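Local coordinates for conserved lipoprotein, putative (Clostridium novyi, PDB 4L1N), which is of unknown function but, as a putative lipoprotein of the DUF4652 family, is probably tethered to the cell membrane by its lipid-modified N-terminal end, at residues S61-W69 with C80-E90; K176-V187 with H197-V205. All blocks are in the same frame, centred on the assembly; numbering follows the deposited sequence.

Contact 1: residues S61-W69 with C80-E90; sequences SKPTFATKW and CIEGKGENALE
Phe65 and Ala66 lie against the end of strand 77-82 and the loop after it, where the irregular segment 61-69 makes a single beta bridge, Ala66 with Glu82, rather than a ladder. The family belongs to the beta-propeller clan, and this is a loop folded onto a strand end of its large antiparallel sheet.

Hydrogen bonds do most of the holding. The Glu82 carboxylate takes two successive backbone amides: Phe65 N gives OE1 a bond of 2.8 Å on the syn lone pair, while Thr64 N reaches OE2 from above the carboxylate plane, 3.2 Å away. The chain of Glu82 leaves with CG opposite its own N (chi1 165°) and then bends at chi2, which curls the carboxylate back toward these amides. Phe65 O is gripped twice, by Gly83 N and Gly85 N arriving from opposite faces of its carbonyl plane. Further along, Thr67 bonds in both directions with Ile81: its N donates to Ile81 O, and its OG1 accepts from Ile81 N at 3.1 Å.

The one charged pair, Lys68 with Glu86, is a long salt bridge between side chains that run alongside each other.

Two aromatic rings take part. Gly85 passes over one face of the Phe65 ring, with CA 3.6 Å from the centroid in a CH-pi contact, and Glu90 CG touches CZ of the same ring. On the strand, Cys80 presents its sulfur to Ala66 CB and Trp69; Tyr97 of strand 95-100 touches Cys80, Pro63 and Trp69, and the Trp69 ring also has a cation-pi partner in Lys99. Cys80 SG stands 3.8 Å from the centroid of the six-membered ring of Trp69, only 3° off the ring normal.

Contact 2: residues K176-V187 with H197-V205; sequences KKGDKIDVQILV and HEETKTITV
Strands 180-187 and 197-204 run antiparallel, 4.4 Å apart at closest approach with 154° between their directions, and paired backbone bonds at Ile181-Ile203, Val183-Lys201, Ile185-Glu199 and Val187-His197 zip them together; one more backbone bond, Val205 N to Asp179 O, follows beyond the last bridge.

The face bearing these hydrogen-bonded pairs is largely apolar at one end. Ile181 CB meets Ile203 CG1 at 3.7 Å, and Ile181 CD1 touches Val205 CG1; Phe126 and Met132 also pack on Ile181. Ile203 CG1 sits between its own N and carbonyl carbon (chi1 56°), from where CD1 reaches both Ile181 CD1 and Val183 CG2. At the other end Val187 CB lies over one face of the His197 ring, a CH-pi contact 3.9 Å from the centroid. That ring is held at both nitrogens: ND1 bonds to Glu189, and NE2 gives Glu199 OE2 a bond of 3.1 Å in the ring plane, while Val187 CG2 packs on Glu199 CD.

The reverse face is mostly polar, with Leu186 as its buried apolar member. Thr202 OG1 donates to Asp182 OD1 at 2.6 Å, approaching 38° out of the carboxylate plane, with the two side chains alongside each other. Nearby, Gln184 NE2 lies 2.8 Å from Glu198 OE1.

Strand 169-177 pairs with the other edge of 180-188, connected by the type II' turn Lys177-Lys180, so this beta hairpin belongs to a three-stranded antiparallel meander.

In the fold
Contacts 1 and 2 lie on opposite sides of the chain's centre, their centres 24 Å apart and their nearest atoms about 11 Å apart, and they share no strand. Each is partly buried, with exposed residues outnumbering buried ones. Contact 1 joins a loop to the C-terminal end of strand 77-82 in the larger sheet, so individual groups carry it: a carboxylate, a doubly gripped carbonyl and two aromatic rings. Contact 2 lies in the separate three-stranded sheet, where a regular ladder does the holding and side chains divide by face. Contact 1 closes along the chain before contact 2 opens, and contact 2 buries more surface, 1034 against 727 Å².

Contact 1: residues S61-W69 with C80-E90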
loop_
_atom_site.group_PDB
_atom_site.type_symbol
_atom_site.label_atom_id
_atom_site.label_comp_id
_atom_site.label_asym_id
_atom_site.label_seq_id
_atom_site.Cartn_x
_atom_site.Cartn_y
_atom_site.Cartn_z
ATOM N N SER A 61 -13.478 5.633 17.132
ATOM C CA SER A 61 -12.849 6.051 15.873
ATOM C C SER A 61 -13.246 5.146 14.705
ATOM O O SER A 61 -13.458 3.948 14.901
ATOM C CB SER A 61 -11.331 6.066 16.011
ATOM O OG SER A 61 -10.776 4.767 15.877
ATOM N N LYS A 62 -13.325 5.739 13.493
ATOM C CA LYS A 62 -13.701 5.127 12.214
ATOM C C LYS A 62 -13.235 6.017 11.046
ATOM O O LYS A 62 -13.322 7.237 11.175
ATOM C CB LYS A 62 -15.231 4.928 12.143
ATOM C CG LYS A 62 -15.685 3.546 12.582
ATOM C CD LYS A 62 -17.115 3.543 13.089
ATOM C CE LYS A 62 -17.416 2.294 13.887
ATOM N NZ LYS A 62 -18.620 2.462 14.747
ATOM N N PRO A 63 -12.754 5.464 9.898
ATOM C CA PRO A 63 -12.336 6.335 8.776
ATOM C C PRO A 63 -13.493 7.181 8.222
ATOM O O PRO A 63 -14.652 6.764 8.332
ATOM C CB PRO A 63 -11.828 5.340 7.735
ATOM C CG PRO A 63 -12.470 4.046 8.084
ATOM C CD PRO A 63 -12.557 4.038 9.566
ATOM N N THR A 64 -13.190 8.386 7.668
ATOM C CA THR A 64 -14.210 9.332 7.172
ATOM C C THR A 64 -14.008 9.704 5.689
ATOM O O THR A 64 -14.883 10.336 5.087
ATOM C CB THR A 64 -14.238 10.620 8.047
ATOM O OG1 THR A 64 -13.046 11.382 7.860
ATOM C CG2 THR A 64 -14.426 10.333 9.530
ATOM N N PHE A 65 -12.857 9.317 5.111
ATOM C CA PHE A 65 -12.468 9.620 3.730
ATOM C C PHE A 65 -11.465 8.558 3.253
ATOM O O PHE A 65 -10.333 8.882 2.867
ATOM C CB PHE A 65 -11.872 11.045 3.687
ATOM C CG PHE A 65 -11.743 11.687 2.332
ATOM C CD1 PHE A 65 -12.843 11.791 1.484
ATOM C CD2 PHE A 65 -10.536 12.241 1.921
ATOM C CE1 PHE A 65 -12.724 12.395 0.232
ATOM C CE2 PHE A 65 -10.418 12.849 0.668
ATOM C CZ PHE A 65 -11.516 12.928 -0.164
ATOM N N ALA A 66 -11.900 7.276 3.300
ATOM C CA ALA A 66 -11.078 6.101 3.001
ATOM C C ALA A 66 -11.548 5.228 1.824
ATOM O O ALA A 66 -12.682 5.355 1.360
ATOM C CB ALA A 66 -11.014 5.229 4.234
ATOM N N THR A 67 -10.662 4.295 1.380
ATOM C CA THR A 67 -10.969 3.282 0.367
ATOM C C THR A 67 -11.845 2.210 1.052
ATOM O O THR A 67 -11.942 2.204 2.279
ATOM C CB THR A 67 -9.689 2.705 -0.287
ATOM O OG1 THR A 67 -8.945 1.911 0.642
ATOM C CG2 THR A 67 -8.803 3.772 -0.913
ATOM N N LYS A 68 -12.506 1.331 0.282
ATOM C CA LYS A 68 -13.372 0.292 0.859
ATOM C C LYS A 68 -12.547 -0.729 1.666
ATOM O O LYS A 68 -11.381 -0.970 1.347
ATOM C CB LYS A 68 -14.205 -0.411 -0.233
ATOM C CG LYS A 68 -15.391 0.419 -0.737
ATOM C CD LYS A 68 -16.190 -0.310 -1.821
ATOM C CE LYS A 68 -17.381 0.478 -2.322
ATOM N NZ LYS A 68 -16.987 1.539 -3.285
ATOM N N TRP A 69 -13.144 -1.289 2.727
ATOM C CA TRP A 69 -12.495 -2.259 3.601
ATOM C C TRP A 69 -12.269 -3.597 2.897
ATOM O O TRP A 69 -13.234 -4.298 2.590
ATOM C CB TRP A 69 -13.335 -2.498 4.860
ATOM C CG TRP A 69 -13.313 -1.409 5.888
ATOM C CD1 TRP A 69 -14.337 -0.565 6.202
ATOM C CD2 TRP A 69 -12.287 -1.177 6.865
ATOM N NE1 TRP A 69 -13.995 0.212 7.287
ATOM C CE2 TRP A 69 -12.741 -0.141 7.713
ATOM C CE3 TRP A 69 -11.011 -1.725 7.090
ATOM C CZ2 TRP A 69 -11.952 0.383 8.741
ATOM C CZ3 TRP A 69 -10.244 -1.226 8.133
ATOM C CH2 TRP A 69 -10.711 -0.181 8.939
ATOM N N CYS A 80 -7.869 -0.701 4.967
ATOM C CA CYS A 80 -8.209 0.362 4.012
ATOM C C CYS A 80 -7.185 1.503 4.129
ATOM O O CYS A 80 -6.365 1.485 5.054
ATOM C CB CYS A 80 -9.636 0.867 4.227
ATOM S SG CYS A 80 -9.859 1.895 5.711
ATOM N N ILE A 81 -7.244 2.495 3.204
ATOM C CA ILE A 81 -6.379 3.680 3.227
ATOM C C ILE A 81 -7.265 4.882 3.518
ATOM O O ILE A 81 -8.070 5.249 2.658
ATOM C CB ILE A 81 -5.546 3.885 1.922
ATOM C CG1 ILE A 81 -4.641 2.691 1.606
ATOM C CG2 ILE A 81 -4.737 5.199 1.976
ATOM C CD1 ILE A 81 -4.433 2.495 0.184
ATOM N N GLU A 82 -7.100 5.502 4.714
ATOM C CA GLU A 82 -7.833 6.683 5.151
ATOM C C GLU A 82 -7.087 7.963 4.759
ATOM O O GLU A 82 -5.867 8.021 4.893
ATOM C CB GLU A 82 -8.077 6.619 6.680
ATOM C CG GLU A 82 -8.505 7.910 7.387
ATOM C CD GLU A 82 -9.856 8.537 7.078
ATOM O OE1 GLU A 82 -10.544 8.058 6.150
ATOM O OE2 GLU A 82 -10.224 9.525 7.760
ATOM N N GLY A 83 -7.832 8.959 4.270
ATOM C CA GLY A 83 -7.307 10.283 3.946
ATOM C C GLY A 83 -7.182 10.687 2.497
ATOM O O GLY A 83 -6.801 11.829 2.214
ATOM N N LYS A 84 -7.491 9.769 1.562
ATOM C CA LYS A 84 -7.330 10.063 0.141
ATOM C C LYS A 84 -8.590 9.764 -0.720
ATOM O O LYS A 84 -8.509 9.760 -1.951
ATOM C CB LYS A 84 -6.133 9.285 -0.395
ATOM C CG LYS A 84 -4.771 9.748 0.083
ATOM C CD LYS A 84 -3.737 8.821 -0.526
ATOM C CE LYS A 84 -2.618 9.522 -1.255
ATOM N NZ LYS A 84 -3.002 10.074 -2.568
ATOM N N GLY A 85 -9.741 9.584 -0.089
ATOM C CA GLY A 85 -10.967 9.309 -0.829
ATOM C C GLY A 85 -11.153 7.847 -1.167
ATOM O O GLY A 85 -10.280 7.027 -0.887
ATOM N N GLU A 86 -12.300 7.518 -1.779
ATOM C CA GLU A 86 -12.766 6.172 -2.157
ATOM C C GLU A 86 -11.790 5.371 -3.051
ATOM O O GLU A 86 -11.803 4.129 -2.999
ATOM C CB GLU A 86 -14.117 6.291 -2.885
ATOM C CG GLU A 86 -15.043 5.101 -2.698
ATOM C CD GLU A 86 -16.265 5.127 -3.595
ATOM O OE1 GLU A 86 -16.098 5.005 -4.832
ATOM O OE2 GLU A 86 -17.390 5.259 -3.061
ATOM N N ASN A 87 -10.968 6.059 -3.869
ATOM C CA ASN A 87 -10.051 5.361 -4.774
ATOM C C ASN A 87 -8.586 5.795 -4.565
ATOM O O ASN A 87 -7.726 5.503 -5.400
ATOM C CB ASN A 87 -10.500 5.577 -6.229
ATOM C CG ASN A 87 -11.822 4.912 -6.549
ATOM O OD1 ASN A 87 -11.900 3.686 -6.739
ATOM N ND2 ASN A 87 -12.902 5.697 -6.566
ATOM N N ALA A 88 -8.304 6.442 -3.419
ATOM C CA ALA A 88 -6.997 6.964 -3.008
ATOM C C ALA A 88 -6.388 7.897 -4.078
ATOM O O ALA A 88 -5.171 7.896 -4.269
ATOM C CB ALA A 88 -6.046 5.827 -2.663
ATOM N N LEU A 89 -7.233 8.711 -4.757
ATOM C CA LEU A 89 -6.771 9.608 -5.829
ATOM C C LEU A 89 -6.531 11.032 -5.335
ATOM O O LEU A 89 -5.881 11.818 -6.032
ATOM C CB LEU A 89 -7.760 9.625 -7.006
ATOM C CG LEU A 89 -7.908 8.330 -7.798
ATOM C CD1 LEU A 89 -9.152 8.355 -8.629
ATOM C CD2 LEU A 89 -6.706 8.078 -8.680
ATOM N N GLU A 90 -7.035 11.359 -4.135
ATOM C CA GLU A 90 -6.877 12.674 -3.529
ATOM C C GLU A 90 -5.485 12.847 -2.969
ATOM O O GLU A 90 -4.919 11.899 -2.428
ATOM C CB GLU A 90 -7.917 12.892 -2.428
ATOM C CG GLU A 90 -9.345 12.903 -2.939
ATOM C CD GLU A 90 -9.633 13.990 -3.954
ATOM O OE1 GLU A 90 -9.444 15.181 -3.613
ATOM O OE2 GLU A 90 -9.997 13.647 -5.104
#

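Contact 2: residues K176-V187 with H197-V205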
loop_
_atom_site.group_PDB
_atom_site.type_symbol
_atom_site.label_atom_id
_atom_site.label_comp_id
_atom_site.label_asym_id
_atom_site.label_seq_id
_atom_site.Cartn_x
_atom_site.Cartn_y
_atom_site.Cartn_z
ATOM N N LYS A 176 -2.484 -11.177 -5.993
ATOM C CA LYS A 176 -1.788 -12.388 -5.588
ATOM C C LYS A 176 -2.709 -13.610 -5.663
ATOM O O LYS A 176 -3.873 -13.538 -5.262
ATOM C CB LYS A 176 -1.233 -12.220 -4.167
ATOM C CG LYS A 176 -0.319 -13.348 -3.711
ATOM C CD LYS A 176 0.391 -13.026 -2.426
ATOM C CE LYS A 176 1.152 -14.230 -1.931
ATOM N NZ LYS A 176 0.274 -15.207 -1.214
ATOM N N LYS A 177 -2.172 -14.738 -6.171
ATOM C CA LYS A 177 -2.850 -16.029 -6.241
ATOM C C LYS A 177 -1.809 -17.087 -5.917
ATOM O O LYS A 177 -1.008 -17.469 -6.772
ATOM C CB LYS A 177 -3.542 -16.259 -7.607
ATOM C CG LYS A 177 -4.379 -17.553 -7.719
ATOM C CD LYS A 177 -5.713 -17.492 -6.952
ATOM C CE LYS A 177 -6.418 -18.827 -6.901
ATOM N NZ LYS A 177 -7.518 -18.840 -5.894
ATOM N N GLY A 178 -1.792 -17.502 -4.664
ATOM C CA GLY A 178 -0.852 -18.496 -4.174
ATOM C C GLY A 178 0.547 -17.945 -4.044
ATOM O O GLY A 178 0.754 -16.923 -3.387
ATOM N N ASP A 179 1.506 -18.609 -4.694
ATOM C CA ASP A 179 2.916 -18.234 -4.693
ATOM C C ASP A 179 3.224 -17.170 -5.756
ATOM O O ASP A 179 4.369 -16.745 -5.844
ATOM C CB ASP A 179 3.796 -19.490 -4.919
ATOM C CG ASP A 179 3.528 -20.282 -6.205
ATOM O OD1 ASP A 179 2.335 -20.605 -6.480
ATOM O OD2 ASP A 179 4.514 -20.645 -6.899
ATOM N N LYS A 180 2.228 -16.743 -6.564
ATOM C CA LYS A 180 2.443 -15.781 -7.663
ATOM C C LYS A 180 1.762 -14.438 -7.452
ATOM O O LYS A 180 0.607 -14.390 -7.025
ATOM C CB LYS A 180 1.918 -16.347 -9.005
ATOM C CG LYS A 180 2.388 -17.741 -9.382
ATOM C CD LYS A 180 3.627 -17.732 -10.267
ATOM C CE LYS A 180 4.275 -19.098 -10.310
ATOM N NZ LYS A 180 3.548 -20.037 -11.215
ATOM N N ILE A 181 2.436 -13.351 -7.863
ATOM C CA ILE A 181 1.878 -11.998 -7.814
ATOM C C ILE A 181 1.971 -11.398 -9.208
ATOM O O ILE A 181 3.046 -11.404 -9.785
ATOM C CB ILE A 181 2.556 -11.074 -6.744
ATOM C CG1 ILE A 181 2.629 -11.736 -5.343
ATOM C CG2 ILE A 181 1.884 -9.714 -6.678
ATOM C CD1 ILE A 181 3.516 -11.053 -4.358
ATOM N N ASP A 182 0.845 -10.904 -9.751
ATOM C CA ASP A 182 0.763 -10.160 -11.006
ATOM C C ASP A 182 0.962 -8.678 -10.654
ATOM O O ASP A 182 0.138 -8.104 -9.939
ATOM C CB ASP A 182 -0.608 -10.386 -11.672
ATOM C CG ASP A 182 -0.784 -11.602 -12.547
ATOM O OD1 ASP A 182 0.146 -12.424 -12.617
ATOM O OD2 ASP A 182 -1.850 -11.725 -13.173
ATOM N N VAL A 183 2.068 -8.075 -11.089
ATOM C CA VAL A 183 2.419 -6.696 -10.742
ATOM C C VAL A 183 2.152 -5.769 -11.942
ATOM O O VAL A 183 2.732 -6.003 -13.017
ATOM C CB VAL A 183 3.905 -6.644 -10.279
ATOM C CG1 VAL A 183 4.360 -5.236 -9.961
ATOM C CG2 VAL A 183 4.160 -7.561 -9.087
ATOM N N GLN A 184 1.276 -4.720 -11.771
ATOM C CA GLN A 184 1.072 -3.781 -12.867
ATOM C C GLN A 184 2.012 -2.650 -12.739
ATOM O O GLN A 184 2.078 -1.997 -11.692
ATOM C CB GLN A 184 -0.346 -3.243 -12.998
ATOM C CG GLN A 184 -1.277 -4.234 -13.610
ATOM C CD GLN A 184 -1.246 -4.256 -15.089
ATOM O OE1 GLN A 184 -1.097 -5.303 -15.676
ATOM N NE2 GLN A 184 -1.449 -3.131 -15.719
ATOM N N ILE A 185 2.728 -2.388 -13.828
ATOM C CA ILE A 185 3.689 -1.301 -13.874
ATOM C C ILE A 185 3.212 -0.304 -14.918
ATOM O O ILE A 185 2.781 -0.714 -15.979
ATOM C CB ILE A 185 5.113 -1.877 -14.177
ATOM C CG1 ILE A 185 5.473 -2.952 -13.166
ATOM C CG2 ILE A 185 6.194 -0.787 -14.225
ATOM C CD1 ILE A 185 6.179 -4.020 -13.686
ATOM N N LEU A 186 3.256 0.985 -14.610
ATOM C CA LEU A 186 2.974 2.061 -15.553
ATOM C C LEU A 186 4.337 2.637 -16.020
ATOM O O LEU A 186 5.108 3.195 -15.211
ATOM C CB LEU A 186 2.074 3.134 -14.920
ATOM C CG LEU A 186 1.873 4.450 -15.710
ATOM C CD1 LEU A 186 0.835 4.292 -16.797
ATOM C CD2 LEU A 186 1.513 5.617 -14.769
ATOM N N VAL A 187 4.666 2.411 -17.302
ATOM C CA VAL A 187 5.921 2.885 -17.880
ATOM C C VAL A 187 5.715 4.166 -18.690
ATOM O O VAL A 187 4.914 4.178 -19.601
ATOM C CB VAL A 187 6.596 1.828 -18.747
ATOM C CG1 VAL A 187 8.025 2.240 -19.061
ATOM C CG2 VAL A 187 6.552 0.457 -18.083
ATOM N N HIS A 197 2.764 3.447 -21.207
ATOM C CA HIS A 197 2.185 2.130 -21.462
ATOM C C HIS A 197 2.143 1.339 -20.128
ATOM O O HIS A 197 2.800 1.714 -19.176
ATOM C CB HIS A 197 2.892 1.371 -22.584
ATOM C CG HIS A 197 4.199 0.730 -22.222
ATOM N ND1 HIS A 197 5.399 1.334 -22.518
ATOM C CD2 HIS A 197 4.450 -0.500 -21.711
ATOM C CE1 HIS A 197 6.342 0.478 -22.142
ATOM N NE2 HIS A 197 5.819 -0.629 -21.632
ATOM N N GLU A 198 1.377 0.253 -20.068
ATOM C CA GLU A 198 1.289 -0.602 -18.888
ATOM C C GLU A 198 1.919 -1.977 -19.166
ATOM O O GLU A 198 1.976 -2.417 -20.314
ATOM C CB GLU A 198 -0.169 -0.753 -18.458
ATOM C CG GLU A 198 -0.703 0.515 -17.823
ATOM C CD GLU A 198 -1.982 0.420 -17.010
ATOM O OE1 GLU A 198 -2.408 -0.707 -16.666
ATOM O OE2 GLU A 198 -2.556 1.490 -16.705
ATOM N N GLU A 199 2.412 -2.634 -18.115
ATOM C CA GLU A 199 2.999 -3.983 -18.148
ATOM C C GLU A 199 2.392 -4.847 -17.057
ATOM O O GLU A 199 1.977 -4.314 -16.044
ATOM C CB GLU A 199 4.534 -3.932 -17.954
ATOM C CG GLU A 199 5.260 -3.256 -19.101
ATOM C CD GLU A 199 6.773 -3.162 -19.023
ATOM O OE1 GLU A 199 7.335 -3.321 -17.912
ATOM O OE2 GLU A 199 7.391 -2.850 -20.069
ATOM N N THR A 200 2.358 -6.166 -17.250
ATOM C CA THR A 200 1.985 -7.147 -16.220
ATOM C C THR A 200 3.173 -8.069 -16.016
ATOM O O THR A 200 3.611 -8.697 -16.974
ATOM C CB THR A 200 0.732 -7.954 -16.548
ATOM O OG1 THR A 200 -0.297 -7.113 -17.072
ATOM C CG2 THR A 200 0.230 -8.694 -15.366
ATOM N N LYS A 201 3.703 -8.146 -14.798
ATOM C CA LYS A 201 4.842 -9.006 -14.487
ATOM C C LYS A 201 4.435 -9.931 -13.405
ATOM O O LYS A 201 3.981 -9.479 -12.358
ATOM C CB LYS A 201 6.098 -8.204 -14.059
ATOM C CG LYS A 201 6.575 -7.095 -15.019
ATOM C CD LYS A 201 6.965 -7.596 -16.386
ATOM C CE LYS A 201 8.348 -7.172 -16.786
ATOM N NZ LYS A 201 8.367 -6.768 -18.219
ATOM N N THR A 202 4.582 -11.225 -13.639
ATOM C CA THR A 202 4.259 -12.237 -12.655
ATOM C C THR A 202 5.557 -12.557 -11.951
ATOM O O THR A 202 6.536 -12.903 -12.608
ATOM C CB THR A 202 3.554 -13.417 -13.345
ATOM O OG1 THR A 202 2.338 -12.907 -13.881
ATOM C CG2 THR A 202 3.206 -14.552 -12.404
ATOM N N ILE A 203 5.580 -12.383 -10.630
ATOM C CA ILE A 203 6.724 -12.693 -9.766
ATOM C C ILE A 203 6.389 -13.934 -8.913
ATOM O O ILE A 203 5.224 -14.163 -8.596
ATOM C CB ILE A 203 7.195 -11.481 -8.889
ATOM C CG1 ILE A 203 6.066 -10.908 -8.008
ATOM C CG2 ILE A 203 7.853 -10.391 -9.748
ATOM C CD1 ILE A 203 6.502 -9.955 -6.939
ATOM N N THR A 204 7.394 -14.751 -8.577
ATOM C CA THR A 204 7.202 -15.911 -7.699
ATOM C C THR A 204 7.705 -15.484 -6.288
ATOM O O THR A 204 8.668 -14.720 -6.166
ATOM C CB THR A 204 7.867 -17.175 -8.276
ATOM O OG1 THR A 204 7.400 -17.385 -9.599
ATOM C CG2 THR A 204 7.500 -18.395 -7.534
ATOM N N VAL A 205 7.010 -15.919 -5.233
ATOM C CA VAL A 205 7.369 -15.545 -3.858
ATOM C C VAL A 205 7.521 -16.755 -2.942
ATOM O O VAL A 205 7.076 -17.860 -3.266
ATOM C CB VAL A 205 6.383 -14.520 -3.244
ATOM C CG1 VAL A 205 6.450 -13.184 -3.980
ATOM C CG2 VAL A 205 4.950 -15.057 -3.189
#